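Local coordinates for resiniferatoxin-binding, phosphotriesterase-related protein (Rhodobacter sphaeroides 2.4.1, PDB 3K2G) that binds two zinc ions in a TIM barrel of the phosphotriesterase family and is probably a metal-dependent hydrolase of phosphoric esters, at residues Thr18-Ile23 and Arg120-Thr125; His30-Glu35 and Lys93-Val98; Glu35-Asp40 and Asn317-Val322; Asp297-Ser302 and Glu341-Thr346. One frame throughout, in Å; residues are numbered along the deposited sequence.

Contact 1 (Thr18-Ile23 and Arg120-Thr125)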
# COMPACT_ATOMS: atom_id res chain seq x y z
N THR B 18 11.78 17.70 -39.58
CA THR B 18 11.73 18.91 -38.76
C THR B 18 11.21 20.04 -39.65
O THR B 18 11.09 19.86 -40.87
CB THR B 18 13.12 19.32 -38.24
OG1 THR B 18 13.91 19.83 -39.33
CG2 THR B 18 13.83 18.14 -37.62
N VAL B 19 10.91 21.19 -39.05
CA VAL B 19 10.40 22.33 -39.81
C VAL B 19 11.40 22.82 -40.85
O VAL B 19 11.05 23.58 -41.75
CB VAL B 19 10.07 23.51 -38.88
CG1 VAL B 19 8.93 23.12 -37.95
CG2 VAL B 19 11.30 23.91 -38.09
N ASP B 20 12.65 22.40 -40.71
CA ASP B 20 13.69 22.80 -41.65
C ASP B 20 14.08 21.64 -42.56
O ASP B 20 15.11 21.68 -43.22
CB ASP B 20 14.92 23.32 -40.92
CG ASP B 20 14.62 24.51 -40.03
OD1 ASP B 20 13.98 25.48 -40.52
OD2 ASP B 20 15.02 24.49 -38.85
N GLY B 21 13.25 20.60 -42.57
CA GLY B 21 13.55 19.46 -43.42
C GLY B 21 13.96 18.21 -42.66
O GLY B 21 13.99 18.19 -41.43
N PRO B 22 14.29 17.13 -43.39
CA PRO B 22 14.70 15.85 -42.81
C PRO B 22 16.08 15.87 -42.17
O PRO B 22 16.98 16.58 -42.61
CB PRO B 22 14.66 14.90 -44.00
CG PRO B 22 13.69 15.54 -44.93
CD PRO B 22 14.09 16.98 -44.84
N ILE B 23 16.22 15.06 -41.13
CA ILE B 23 17.48 14.90 -40.42
C ILE B 23 17.59 13.43 -40.03
O ILE B 23 16.58 12.75 -39.86
CB ILE B 23 17.52 15.73 -39.11
CG1 ILE B 23 16.39 15.28 -38.18
CG2 ILE B 23 17.40 17.21 -39.43
CD1 ILE B 23 16.50 15.82 -36.76
N ARG B 120 11.63 30.45 -37.23
CA ARG B 120 12.43 31.55 -36.72
C ARG B 120 13.07 31.10 -35.41
O ARG B 120 14.23 31.40 -35.14
CB ARG B 120 11.56 32.79 -36.48
CG ARG B 120 12.32 33.94 -35.83
CD ARG B 120 11.42 35.13 -35.55
NE ARG B 120 12.04 36.03 -34.58
CZ ARG B 120 11.43 37.06 -34.02
NH1 ARG B 120 10.17 37.35 -34.32
NH2 ARG B 120 12.08 37.81 -33.13
N ILE B 121 12.31 30.36 -34.61
CA ILE B 121 12.83 29.88 -33.33
C ILE B 121 13.98 28.90 -33.55
O ILE B 121 15.03 29.01 -32.92
CB ILE B 121 11.72 29.19 -32.51
CG1 ILE B 121 10.61 30.21 -32.19
CG2 ILE B 121 12.30 28.61 -31.23
CD1 ILE B 121 9.43 29.64 -31.46
N SER B 122 13.79 27.95 -34.46
CA SER B 122 14.84 26.97 -34.75
C SER B 122 16.05 27.68 -35.34
O SER B 122 17.19 27.35 -35.02
CB SER B 122 14.34 25.90 -35.72
OG SER B 122 14.09 26.45 -37.01
N ALA B 123 15.80 28.66 -36.20
CA ALA B 123 16.89 29.40 -36.82
C ALA B 123 17.73 30.18 -35.81
O ALA B 123 18.95 30.11 -35.84
CB ALA B 123 16.34 30.35 -37.89
N GLU B 124 17.07 30.91 -34.91
CA GLU B 124 17.79 31.71 -33.92
C GLU B 124 18.33 30.97 -32.71
O GLU B 124 19.24 31.46 -32.05
CB GLU B 124 16.91 32.87 -33.45
CG GLU B 124 16.59 33.88 -34.53
CD GLU B 124 15.77 35.04 -34.01
OE1 GLU B 124 16.12 35.57 -32.93
OE2 GLU B 124 14.79 35.43 -34.67
N THR B 125 17.79 29.79 -32.41
CA THR B 125 18.25 29.03 -31.25
C THR B 125 19.20 27.90 -31.62
O THR B 125 20.01 27.47 -30.80
CB THR B 125 17.08 28.42 -30.47
OG1 THR B 125 16.44 27.44 -31.29
CG2 THR B 125 16.08 29.50 -30.08

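Contact 2 (His30-Glu35 and Lys93-Val98). With ZN (zinc ion), chain I.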
# COMPACT_ATOMS: atom_id res chain seq x y z
N HIS B 30 19.45 14.89 -27.43
CA HIS B 30 18.77 15.25 -26.19
C HIS B 30 17.52 16.02 -26.59
O HIS B 30 17.60 17.13 -27.11
CB HIS B 30 19.70 16.13 -25.35
CG HIS B 30 19.42 16.08 -23.88
ND1 HIS B 30 18.43 16.84 -23.29
CD2 HIS B 30 19.99 15.36 -22.89
CE1 HIS B 30 18.40 16.58 -22.00
NE2 HIS B 30 19.34 15.69 -21.73
N THR B 31 16.36 15.42 -26.33
CA THR B 31 15.09 16.00 -26.76
C THR B 31 13.95 16.12 -25.76
O THR B 31 13.82 15.32 -24.84
CB THR B 31 14.55 15.16 -27.95
OG1 THR B 31 15.53 15.13 -29.00
CG2 THR B 31 13.24 15.73 -28.48
N LEU B 32 13.13 17.15 -25.97
CA LEU B 32 11.93 17.37 -25.17
C LEU B 32 10.80 17.00 -26.12
O LEU B 32 10.55 17.68 -27.12
CB LEU B 32 11.81 18.85 -24.75
CG LEU B 32 12.72 19.37 -23.63
CD1 LEU B 32 12.51 20.87 -23.45
CD2 LEU B 32 12.40 18.63 -22.34
N MSE B 33 10.13 15.89 -25.82
CA MSE B 33 9.05 15.36 -26.65
C MSE B 33 7.74 16.13 -26.67
O MSE B 33 6.90 15.91 -27.55
CB MSE B 33 8.74 13.92 -26.22
CG MSE B 33 9.75 12.88 -26.71
SE MSE B 33 9.89 12.74 -28.59
CE MSE B 33 8.02 12.51 -28.98
N HIS B 34 7.54 17.03 -25.72
CA HIS B 34 6.27 17.73 -25.69
C HIS B 34 6.35 19.12 -25.08
O HIS B 34 6.28 19.29 -23.86
CB HIS B 34 5.27 16.86 -24.92
CG HIS B 34 3.86 17.32 -24.99
ND1 HIS B 34 2.83 16.50 -25.37
CD2 HIS B 34 3.29 18.52 -24.69
CE1 HIS B 34 1.68 17.16 -25.30
NE2 HIS B 34 1.94 18.39 -24.89
N GLU B 35 6.47 20.12 -25.94
CA GLU B 35 6.55 21.52 -25.50
C GLU B 35 5.83 22.42 -26.48
O GLU B 35 5.77 22.13 -27.68
CB GLU B 35 8.01 21.98 -25.44
CG GLU B 35 8.95 21.11 -24.63
CD GLU B 35 8.61 21.10 -23.14
OE1 GLU B 35 8.06 22.11 -22.64
OE2 GLU B 35 8.91 20.09 -22.47
N LYS B 93 16.78 28.94 -25.64
CA LYS B 93 18.23 28.95 -25.60
C LYS B 93 18.75 28.36 -24.29
O LYS B 93 19.88 27.87 -24.23
CB LYS B 93 18.77 30.36 -25.80
CG LYS B 93 18.65 30.88 -27.22
CD LYS B 93 19.27 32.26 -27.35
CE LYS B 93 19.15 32.81 -28.76
NZ LYS B 93 19.74 34.17 -28.89
N GLN B 94 17.93 28.41 -23.24
CA GLN B 94 18.33 27.85 -21.96
C GLN B 94 18.46 26.33 -22.07
O GLN B 94 19.36 25.72 -21.48
CB GLN B 94 17.31 28.18 -20.88
CG GLN B 94 17.32 29.62 -20.43
CD GLN B 94 16.28 29.87 -19.36
OE1 GLN B 94 16.15 29.09 -18.41
NE2 GLN B 94 15.52 30.96 -19.50
N PHE B 95 17.54 25.73 -22.81
CA PHE B 95 17.53 24.28 -23.03
C PHE B 95 18.78 23.91 -23.82
O PHE B 95 19.50 22.98 -23.46
CB PHE B 95 16.28 23.88 -23.81
CG PHE B 95 16.23 22.42 -24.19
CD1 PHE B 95 16.40 21.43 -23.24
CD2 PHE B 95 15.96 22.05 -25.51
CE1 PHE B 95 16.29 20.08 -23.58
CE2 PHE B 95 15.86 20.71 -25.87
CZ PHE B 95 16.02 19.72 -24.90
N ALA B 96 19.03 24.65 -24.89
CA ALA B 96 20.21 24.40 -25.72
C ALA B 96 21.46 24.60 -24.86
O ALA B 96 22.45 23.89 -25.01
CB ALA B 96 20.22 25.35 -26.91
N ALA B 97 21.39 25.57 -23.96
CA ALA B 97 22.52 25.87 -23.08
C ALA B 97 22.95 24.68 -22.23
O ALA B 97 24.10 24.60 -21.83
CB ALA B 97 22.18 27.06 -22.19
N VAL B 98 22.02 23.76 -21.95
CA VAL B 98 22.34 22.59 -21.15
C VAL B 98 22.40 21.30 -21.98
O VAL B 98 22.22 20.20 -21.45
CB VAL B 98 21.31 22.39 -19.99
CG1 VAL B 98 21.41 23.54 -19.00
CG2 VAL B 98 19.90 22.28 -20.55
ZN ZN I . 0.51 20.09 -24.65
O HOH W 1 -1.10 19.79 -23.56

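Contact 3 (Glu35-Asp40 and Asn317-Val322). With ZN (zinc ion), chain I.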
# COMPACT_ATOMS: atom_id res chain seq x y z
N GLU B 35 6.47 20.12 -25.94
CA GLU B 35 6.55 21.52 -25.50
C GLU B 35 5.83 22.42 -26.48
O GLU B 35 5.77 22.13 -27.68
CB GLU B 35 8.01 21.98 -25.44
CG GLU B 35 8.95 21.11 -24.63
CD GLU B 35 8.61 21.10 -23.14
OE1 GLU B 35 8.06 22.11 -22.64
OE2 GLU B 35 8.91 20.09 -22.47
N HIS B 36 5.26 23.51 -25.98
CA HIS B 36 4.59 24.46 -26.85
C HIS B 36 5.48 25.69 -26.84
O HIS B 36 5.82 26.21 -25.78
CB HIS B 36 3.20 24.80 -26.32
CG HIS B 36 2.28 23.63 -26.28
ND1 HIS B 36 1.62 23.16 -27.39
CD2 HIS B 36 1.97 22.78 -25.27
CE1 HIS B 36 0.94 22.08 -27.07
NE2 HIS B 36 1.13 21.82 -25.79
N LEU B 37 5.88 26.14 -28.03
CA LEU B 37 6.76 27.30 -28.15
C LEU B 37 5.96 28.58 -28.32
O LEU B 37 6.40 29.66 -27.94
CB LEU B 37 7.72 27.10 -29.31
CG LEU B 37 8.52 25.80 -29.13
CD1 LEU B 37 9.54 25.65 -30.24
CD2 LEU B 37 9.20 25.81 -27.77
N GLN B 38 4.77 28.43 -28.90
CA GLN B 38 3.83 29.51 -29.14
C GLN B 38 2.46 28.84 -29.17
O GLN B 38 2.33 27.74 -29.72
CB GLN B 38 4.08 30.17 -30.51
CG GLN B 38 5.36 30.98 -30.64
CD GLN B 38 5.32 32.26 -29.83
OE1 GLN B 38 5.65 32.27 -28.64
NE2 GLN B 38 4.89 33.34 -30.46
N ASN B 39 1.44 29.46 -28.60
CA ASN B 39 0.11 28.85 -28.64
C ASN B 39 -0.96 29.84 -28.20
O ASN B 39 -0.67 30.98 -27.84
CB ASN B 39 0.05 27.60 -27.75
CG ASN B 39 0.07 27.94 -26.27
OD1 ASN B 39 0.22 29.10 -25.88
ND2 ASN B 39 -0.06 26.91 -25.43
N ASP B 40 -2.21 29.38 -28.21
CA ASP B 40 -3.34 30.20 -27.82
C ASP B 40 -4.36 29.36 -27.04
O ASP B 40 -5.01 28.48 -27.61
CB ASP B 40 -3.99 30.82 -29.06
CG ASP B 40 -5.23 31.62 -28.74
OD1 ASP B 40 -5.19 32.44 -27.80
OD2 ASP B 40 -6.26 31.43 -29.43
N ASN B 317 9.47 27.34 -14.50
CA ASN B 317 10.62 26.45 -14.70
C ASN B 317 11.31 26.51 -16.06
O ASN B 317 12.47 26.14 -16.19
CB ASN B 317 10.19 25.01 -14.40
CG ASN B 317 9.69 24.83 -12.97
OD1 ASN B 317 8.77 24.06 -12.71
ND2 ASN B 317 10.31 25.54 -12.05
N GLY B 318 10.59 26.97 -17.08
CA GLY B 318 11.19 27.06 -18.41
C GLY B 318 11.32 25.72 -19.12
O GLY B 318 10.64 24.76 -18.76
N TYR B 319 12.20 25.66 -20.12
CA TYR B 319 12.43 24.45 -20.91
C TYR B 319 13.67 23.66 -20.52
O TYR B 319 13.94 22.62 -21.11
CB TYR B 319 12.56 24.81 -22.40
CG TYR B 319 11.36 25.50 -23.01
CD1 TYR B 319 10.16 24.82 -23.22
CD2 TYR B 319 11.43 26.85 -23.36
CE1 TYR B 319 9.05 25.48 -23.76
CE2 TYR B 319 10.32 27.51 -23.89
CZ TYR B 319 9.14 26.82 -24.08
OH TYR B 319 8.05 27.48 -24.60
N ALA B 320 14.44 24.15 -19.55
CA ALA B 320 15.66 23.44 -19.15
C ALA B 320 15.53 22.76 -17.79
O ALA B 320 16.51 22.23 -17.26
CB ALA B 320 16.84 24.40 -19.13
N PHE B 321 14.33 22.77 -17.24
CA PHE B 321 14.07 22.18 -15.93
C PHE B 321 14.23 20.66 -15.89
O PHE B 321 14.89 20.13 -15.00
CB PHE B 321 12.66 22.58 -15.47
CG PHE B 321 12.34 22.16 -14.07
CD1 PHE B 321 12.83 22.89 -12.99
CD2 PHE B 321 11.56 21.04 -13.82
CE1 PHE B 321 12.55 22.50 -11.68
CE2 PHE B 321 11.28 20.64 -12.52
CZ PHE B 321 11.77 21.38 -11.45
N VAL B 322 13.63 19.96 -16.84
CA VAL B 322 13.75 18.51 -16.86
C VAL B 322 15.21 18.09 -16.85
O VAL B 322 15.62 17.26 -16.03
CB VAL B 322 13.05 17.91 -18.10
CG1 VAL B 322 13.47 16.46 -18.31
CG2 VAL B 322 11.54 17.98 -17.91
ZN ZN I . 0.51 20.09 -24.65
O HOH W 2 7.42 30.20 -25.37
O HOH W 1 -1.10 19.79 -23.56

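Contact 4 (Asp297-Ser302 and Glu341-Thr346)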
# COMPACT_ATOMS: atom_id res chain seq x y z
N ASP B 297 12.02 1.63 -21.85
CA ASP B 297 12.08 2.14 -23.21
C ASP B 297 10.79 2.75 -23.72
O ASP B 297 10.71 3.17 -24.87
CB ASP B 297 12.54 1.06 -24.20
CG ASP B 297 11.59 -0.12 -24.27
OD1 ASP B 297 10.36 0.07 -24.17
OD2 ASP B 297 12.09 -1.25 -24.46
N ARG B 298 9.78 2.81 -22.86
CA ARG B 298 8.49 3.38 -23.24
C ARG B 298 8.23 4.71 -22.52
O ARG B 298 7.19 5.35 -22.72
CB ARG B 298 7.37 2.39 -22.92
CG ARG B 298 6.48 2.03 -24.10
CD ARG B 298 7.04 0.90 -24.95
NE ARG B 298 8.25 1.28 -25.68
CZ ARG B 298 8.27 1.69 -26.94
NH1 ARG B 298 9.43 2.01 -27.51
NH2 ARG B 298 7.15 1.79 -27.64
N ILE B 299 9.17 5.12 -21.68
CA ILE B 299 9.02 6.34 -20.89
C ILE B 299 9.57 7.61 -21.54
O ILE B 299 10.73 7.66 -21.95
CB ILE B 299 9.67 6.18 -19.50
CG1 ILE B 299 9.06 4.95 -18.80
CG2 ILE B 299 9.45 7.44 -18.67
CD1 ILE B 299 9.67 4.64 -17.45
N LEU B 300 8.72 8.64 -21.61
CA LEU B 300 9.09 9.94 -22.18
C LEU B 300 8.88 11.04 -21.13
O LEU B 300 7.96 10.95 -20.32
CB LEU B 300 8.23 10.25 -23.42
CG LEU B 300 8.36 9.27 -24.59
CD1 LEU B 300 7.43 9.69 -25.71
CD2 LEU B 300 9.81 9.24 -25.08
N LEU B 301 9.72 12.07 -21.19
CA LEU B 301 9.67 13.18 -20.23
C LEU B 301 9.65 14.56 -20.89
O LEU B 301 10.37 14.78 -21.85
CB LEU B 301 10.91 13.13 -19.33
CG LEU B 301 11.30 11.84 -18.61
CD1 LEU B 301 12.68 12.02 -17.98
CD2 LEU B 301 10.27 11.48 -17.57
N SER B 302 8.86 15.48 -20.36
CA SER B 302 8.81 16.84 -20.90
C SER B 302 8.07 17.74 -19.90
O SER B 302 7.64 17.25 -18.85
CB SER B 302 8.11 16.84 -22.26
OG SER B 302 8.88 17.57 -23.22
N GLU B 341 20.14 8.73 -20.08
CA GLU B 341 20.48 8.87 -21.49
C GLU B 341 19.36 8.24 -22.32
O GLU B 341 18.96 8.78 -23.35
CB GLU B 341 21.81 8.15 -21.77
CG GLU B 341 22.27 8.14 -23.22
CD GLU B 341 22.57 9.53 -23.77
OE1 GLU B 341 23.19 10.33 -23.05
OE2 GLU B 341 22.19 9.81 -24.92
N THR B 342 18.86 7.10 -21.84
CA THR B 342 17.77 6.39 -22.51
C THR B 342 16.49 7.24 -22.56
O THR B 342 15.80 7.30 -23.57
CB THR B 342 17.46 5.05 -21.79
OG1 THR B 342 18.58 4.16 -21.93
CG2 THR B 342 16.21 4.39 -22.36
N LEU B 343 16.21 7.91 -21.45
CA LEU B 343 15.02 8.74 -21.35
C LEU B 343 15.03 9.98 -22.24
O LEU B 343 14.03 10.28 -22.87
CB LEU B 343 14.81 9.16 -19.89
CG LEU B 343 14.48 8.02 -18.92
CD1 LEU B 343 14.52 8.51 -17.49
CD2 LEU B 343 13.12 7.46 -19.25
N MSE B 344 16.16 10.67 -22.30
CA MSE B 344 16.26 11.91 -23.08
C MSE B 344 16.76 11.81 -24.52
O MSE B 344 16.64 12.77 -25.28
CB MSE B 344 17.14 12.92 -22.35
CG MSE B 344 16.66 13.26 -20.95
SE MSE B 344 14.81 13.85 -20.87
CE MSE B 344 15.05 15.54 -21.78
N VAL B 345 17.33 10.66 -24.89
CA VAL B 345 17.86 10.51 -26.24
C VAL B 345 17.34 9.27 -26.94
O VAL B 345 16.67 9.36 -27.98
CB VAL B 345 19.41 10.45 -26.24
CG1 VAL B 345 19.93 10.25 -27.66
CG2 VAL B 345 20.00 11.72 -25.64
N THR B 346 17.64 8.11 -26.38
CA THR B 346 17.23 6.85 -26.98
C THR B 346 15.72 6.71 -27.16
O THR B 346 15.25 6.38 -28.25
CB THR B 346 17.77 5.64 -26.19
OG1 THR B 346 19.14 5.87 -25.83
CG2 THR B 346 17.69 4.38 -27.04
O HOH W 3 11.54 11.47 -23.24

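Contact 1 (Thr18-Ile23 and Arg120-Thr125)
D20 and S122 meet where the tight turn of a small hairpin approaches the last turns of a helix, a worked example of a loop touching a helix chiefly through one carboxylate. The D20 side chain can be followed outward. Its CB points toward the helix, and CG, anti to the carbonyl carbon (chi1 -59°), comes within 3.6 Å of S122 OG. OD1 stays equally distant from the hydroxyl, while OD2 closes to 2.8 Å from S122 OG and 3.5 Å from S122 CB. The short oxygen pair is at hydrogen-bonding distance, but the hydroxyl has one proton, for which R119 O is a second acceptor within reach, so which of the two receives it is not settled. S122 OG lies between its own backbone N and carbonyl carbon (chi1 67°), and V19 CG2 covers it at 3.9 Å.

T18 to G21 form a type I turn, the two-residue loop of a beta hairpin. T18 OG1 stiffens it twice: D20 N donates to it in an ST turn, and it lies 2.7 Å from G21 O, in the carbonyl plane on a lone pair. The hairpin of strands 15-18 and 21-24 thus rests against helix 115-125, with R119 NE bonded to V19 O, while V19 and S122 both pack on V129 of barrel strand 128-131.

Contact 2 (His30-Glu35 and Lys93-Val98)
E35 OE2 is gripped by two donors, S302 OG and the backbone N of H303, just beyond strand 31-32; L32 of that strand and H30, close before it in the chain, receive F95. The setting is the first beta-alpha-beta crossover of the TIM barrel: strand 31-32 lies parallel beside strand 102-105, and helix 85-97 covers the connection from outside. It illustrates how one aromatic residue can seat a barrel helix on its strand. F95 does nearly all the touching from the helix. Its CG stands anti to the backbone N (chi1 175°), which sends the ring toward the strand, where it meets L32 coming from the opposite direction. L32 lays its branch over one face: CD1 sits 3.8 Å from the centroid of the F95 ring, only 7° off the ring normal, a CH-pi contact, while L32 CG closes to 3.6 Å from F95 CZ.

H30 approaches differently. F95 CE1 comes to the edge of the imidazole, near its plane and 3.9 Å from H30 ND1, and that nitrogen is buried here with no polar partner in the model. H30 O adds a further touch, 3.8 Å from F95 CZ. I103 of the neighbouring strand also packs on F95, and T323 of helix 321-332 lies against both rings. Two residues past L32 the chain reaches the metal: H34 NE2 binds the zinc ion at 2.2 Å, alongside H36, E177 and D304, and a water completes the site 2.0 Å from the zinc.

Contact 3 (Glu35-Asp40 and Asn317-Val322)
The backbones of E35 and Y319 run no closer than 8.0 Å between CA atoms, so the gap is spanned by the tyrosine, which leaves its loop just ahead of helix 321-332, where A320 takes the N-cap position. The Y319 hydroxyl donates to H36 O at 2.8 Å, reaching the carbonyl at a C=O...donor angle of 140° and tilted 23° from its plane. A water donates both to Y319 OH, at 2.9 Å, and to L37 O, at 2.8 Å, so the phenol oxygen gives one bond, takes another, and ties two successive carbonyls.

Alongside the ring, E35 runs in the reverse direction. Its chain bends at chi2 (-65°), bringing OE1 to the ring edge, in plane and 3.5 Å from Y319 CD1, with the carboxylate almost perpendicular to the ring. V305 N holds OE1. L37 slants across the ring's far end, its CD2 3.8 Å from Y319 CZ.

The principle on display is second-shell support: Y319 probably helps to fix the peptide that follows H36, whose imidazole turns the other way. H36 ND1 bonds to T107 OG1, and its NE2 binds the zinc ion at 2.2 Å. With H34 this is the HxH motif after the first barrel strand, characteristic of the binuclear metal site of phosphotriesterase relatives.

Contact 4 (Asp297-Ser302 and Glu341-Thr346)
Strand 299-301, the eighth and last of the TIM barrel, meets helix 337-352 of the outer layer through I299 and L301 on one side and L343 and M344 on the other. The short segments approach to 7.6 Å between axes, with 74° between their directions. Across this joint L343 spans alternate strand residues with its two branches. CD2 lies alongside I299, 3.7 Å from I299 CB and 3.6 Å from I299 O, the two side chains pointing the same way; CD1 goes to the other residue, 4.0 Å from L301 CD1. M344, a selenomethionine, is folded at both chi2 and chi3 (-54° and -69°), which brings its selenium 4.0 Å from the same L301 CD1, the two side chains crossing near a right angle.

Helix 321-332 packs against the same apolar groups, with F326 and L330 on L301. Just before the strand, in a 3-10 turn, R298 NE forms a salt bridge with D297 OD1, met from above the carboxylate plane, and the guanidinium makes a cation-pi contact with F258.

Polar backbone atoms are not left out of this apolar joint. I299 O accepts from N347 ND2, and a water threads between strand and helix, accepting from L301 N and donating to L343 O, both at 2.8 Å.

How the contacts relate
Contacts 2 and 3 form the core of the set: their centres lie 9 Å apart, they share E35, and each supplies one histidine to the same zinc ion. The F95 ring also packs against Y319 O. The side chain of H36 is about 5 Å from a bound DTV molecule. Contact 4 lies farther from the metals, the L301 side chain about 14 Å from a zinc ion, yet it touches both: T31 N lies 2.9 Å from M344 O, probably a hydrogen bond, and V322 CG1 is 3.9 Å from M344 SE. Contact 1 is peripheral: I121 CD1 meets L37 CB of contact 3 at 3.7 Å, and E124 O lies 3.6 Å from K93 CE of contact 2.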